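Long-range contact in multicopper oxidase (Uncultured bacterium, PDB 4E9X), which probably couples the oxidation of substrates to the reduction of dioxygen at its copper centres: residues Q179-K184 / N294-E299. Residues are numbered along the deposited sequence; the frame is centred on the assembly and turned at random. Where two conformers were deposited one is given.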
loop_
_atom_site.group_PDB
_atom_site.type_symbol
_atom_site.label_atom_id
_atom_site.label_comp_id
_atom_site.label_asym_id
_atom_site.label_seq_id
_atom_site.Cartn_x
_atom_site.Cartn_y
_atom_site.Cartn_z
ATOM N N GLN A 179 14.025 18.849 9.746
ATOM C CA GLN A 179 13.764 19.981 10.660
ATOM C C GLN A 179 12.441 19.719 11.378
ATOM O O GLN A 179 11.544 19.060 10.818
ATOM C CB GLN A 179 13.619 21.281 9.847
ATOM C CG GLN A 179 14.944 21.683 9.208
ATOM C CD GLN A 179 15.809 22.471 10.164
ATOM O OE1 GLN A 179 15.317 22.941 11.183
ATOM N NE2 GLN A 179 17.081 22.574 9.814
ATOM N N PRO A 180 12.293 20.277 12.550
ATOM C CA PRO A 180 11.034 20.151 13.278
ATOM C C PRO A 180 9.929 20.951 12.637
ATOM O O PRO A 180 10.134 21.939 11.919
ATOM C CB PRO A 180 11.372 20.768 14.677
ATOM C CG PRO A 180 12.534 21.714 14.409
ATOM C CD PRO A 180 13.321 21.042 13.294
ATOM N N LEU A 181 8.708 20.517 12.938
ATOM C CA LEU A 181 7.458 21.200 12.553
ATOM C C LEU A 181 7.023 21.945 13.812
ATOM O O LEU A 181 6.495 21.341 14.773
ATOM C CB LEU A 181 6.456 20.163 12.049
ATOM C CG LEU A 181 5.261 20.590 11.214
ATOM C CD1 LEU A 181 4.519 19.386 10.632
ATOM C CD2 LEU A 181 4.305 21.448 12.027
ATOM N N ARG A 182 7.294 23.265 13.861
ATOM C CA ARG A 182 7.056 24.054 15.067
ATOM C C ARG A 182 5.670 24.663 15.036
ATOM O O ARG A 182 5.288 25.324 14.052
ATOM C CB ARG A 182 8.137 25.151 15.253
ATOM C CG ARG A 182 9.482 24.480 15.548
ATOM C CD ARG A 182 10.507 25.515 16.006
ATOM N NE ARG A 182 11.746 24.888 16.378
ATOM C CZ ARG A 182 12.876 25.532 16.585
ATOM N NH1 ARG A 182 12.959 26.831 16.423
ATOM N NH2 ARG A 182 13.984 24.857 16.931
ATOM N N VAL A 183 4.924 24.420 16.100
ATOM C CA VAL A 183 3.535 24.903 16.230
ATOM C C VAL A 183 3.377 25.556 17.572
ATOM O O VAL A 183 4.228 25.447 18.449
ATOM C CB VAL A 183 2.510 23.757 16.090
ATOM C CG1 VAL A 183 2.720 23.084 14.703
ATOM C CG2 VAL A 183 2.635 22.760 17.237
ATOM N N LYS A 184 2.238 26.217 17.761
ATOM C CA LYS A 184 1.820 26.632 19.100
ATOM C C LYS A 184 0.372 26.183 19.286
ATOM O O LYS A 184 -0.376 25.944 18.340
ATOM C CB LYS A 184 1.981 28.130 19.358
ATOM C CG LYS A 184 0.994 28.953 18.549
ATOM C CD LYS A 184 1.204 30.427 18.929
ATOM C CE LYS A 184 0.114 31.295 18.355
ATOM N NZ LYS A 184 0.248 32.708 18.886
ATOM N N ASN A 294 11.306 27.223 6.924
ATOM C CA ASN A 294 10.698 26.927 5.637
ATOM C C ASN A 294 10.997 25.540 5.104
ATOM O O ASN A 294 10.797 25.298 3.906
ATOM C CB ASN A 294 11.179 27.970 4.593
ATOM C CG ASN A 294 10.198 28.143 3.460
ATOM O OD1 ASN A 294 8.976 28.115 3.642
ATOM N ND2 ASN A 294 10.751 28.387 2.264
ATOM N N PHE A 295 11.413 24.626 5.951
ATOM C CA PHE A 295 11.745 23.263 5.535
ATOM C C PHE A 295 10.542 22.544 4.940
ATOM O O PHE A 295 10.726 21.624 4.156
ATOM C CB PHE A 295 12.281 22.503 6.753
ATOM C CG PHE A 295 12.660 21.049 6.386
ATOM C CD1 PHE A 295 13.812 20.753 5.694
ATOM C CD2 PHE A 295 11.796 20.018 6.737
ATOM C CE1 PHE A 295 14.116 19.426 5.342
ATOM C CE2 PHE A 295 12.068 18.707 6.401
ATOM C CZ PHE A 295 13.226 18.419 5.705
ATOM N N PHE A 296 9.329 22.933 5.327
ATOM C CA PHE A 296 8.114 22.355 4.751
ATOM C C PHE A 296 7.371 23.362 3.894
ATOM O O PHE A 296 6.175 23.211 3.636
ATOM C CB PHE A 296 7.167 21.840 5.869
ATOM C CG PHE A 296 7.806 20.847 6.816
ATOM C CD1 PHE A 296 7.976 19.520 6.417
ATOM C CD2 PHE A 296 8.249 21.219 8.089
ATOM C CE1 PHE A 296 8.527 18.579 7.275
ATOM C CE2 PHE A 296 8.800 20.256 8.961
ATOM C CZ PHE A 296 8.961 18.944 8.550
ATOM N N TYR A 297 8.114 24.389 3.404
ATOM C CA TYR A 297 7.541 25.430 2.532
ATOM C C TYR A 297 6.490 26.265 3.237
ATOM O O TYR A 297 5.750 27.032 2.618
ATOM C CB TYR A 297 7.032 24.883 1.197
ATOM C CG TYR A 297 8.028 24.846 0.075
ATOM C CD1 TYR A 297 8.838 25.923 -0.242
ATOM C CD2 TYR A 297 8.108 23.709 -0.735
ATOM C CE1 TYR A 297 9.761 25.879 -1.312
ATOM C CE2 TYR A 297 9.010 23.638 -1.793
ATOM C CZ TYR A 297 9.823 24.720 -2.080
ATOM O OH TYR A 297 10.736 24.699 -3.114
ATOM N N SER A 298 6.401 26.223 4.592
ATOM C CA SER A 298 5.265 26.908 5.249
ATOM C C SER A 298 5.369 28.409 5.175
ATOM O O SER A 298 4.368 29.066 5.179
ATOM C CB SER A 298 5.222 26.504 6.732
ATOM O OG SER A 298 4.981 25.116 6.875
ATOM N N GLU A 299 6.599 28.938 5.107
ATOM C CA GLU A 299 6.695 30.412 4.958
ATOM C C GLU A 299 6.402 30.789 3.512
ATOM O O GLU A 299 5.614 31.710 3.242
ATOM C CB GLU A 299 8.073 30.908 5.411
ATOM C CG GLU A 299 8.256 30.669 6.921
ATOM C CD GLU A 299 7.156 31.317 7.764
ATOM O OE1 GLU A 299 6.624 32.441 7.549
ATOM O OE2 GLU A 299 6.719 30.681 8.741
#
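Gln-179 lies over one face of the Phe-295 ring, its backbone N 3.8 Å above the ring plane and offset toward the rim; this buried N has no hydrogen-bond partner. Alongside it, Gln-179 CB and CG pack over the CG end of the ring, 3.6 and 3.7 Å from Phe-295 CG. The Phe-295 and Phe-296 rings stand edge to face: Phe-295 CD2 lies 3.5 Å above the Phe-296 plane, over its centre, while Phe-296 CE2 sits at the edge of the Phe-295 ring, in its plane. The edge of Phe-296 is met by the backbone of Pro-180, its O 3.7 Å from Phe-296 CE2 near the ring plane. Gln-179 O approaches Phe-296 CZ obliquely, at 3.4 Å, and Leu-181 CB also packs obliquely against Phe-296 CE2.

The Gln-179 chain bends at chi2 (-85°), leading the amide away from the rings, where OE1 accepts a hydrogen bond from Asp-292 N and NE2 donates one to Asp-290 O. With CG anti to the backbone N (chi1 -180°), Phe-295 swings its ring beneath Gln-179. An alanine in place of Phe-295 is likely to open a gap under Gln-179 N and CG and leave the Phe-296 ring without its T-shaped partner.

Both phenylalanines occupy the middle of a type I turn, Asn-294 to Tyr-297, in the loop after strand 270-275. Phe-296 touches Thr-271 of that strand and Val-140 of strand 138-147, and its backbone hydrogen-bonds with Ile-141; the loop thus packs against two sheets of the second cupredoxin-like domain, beside edge strand 181-183.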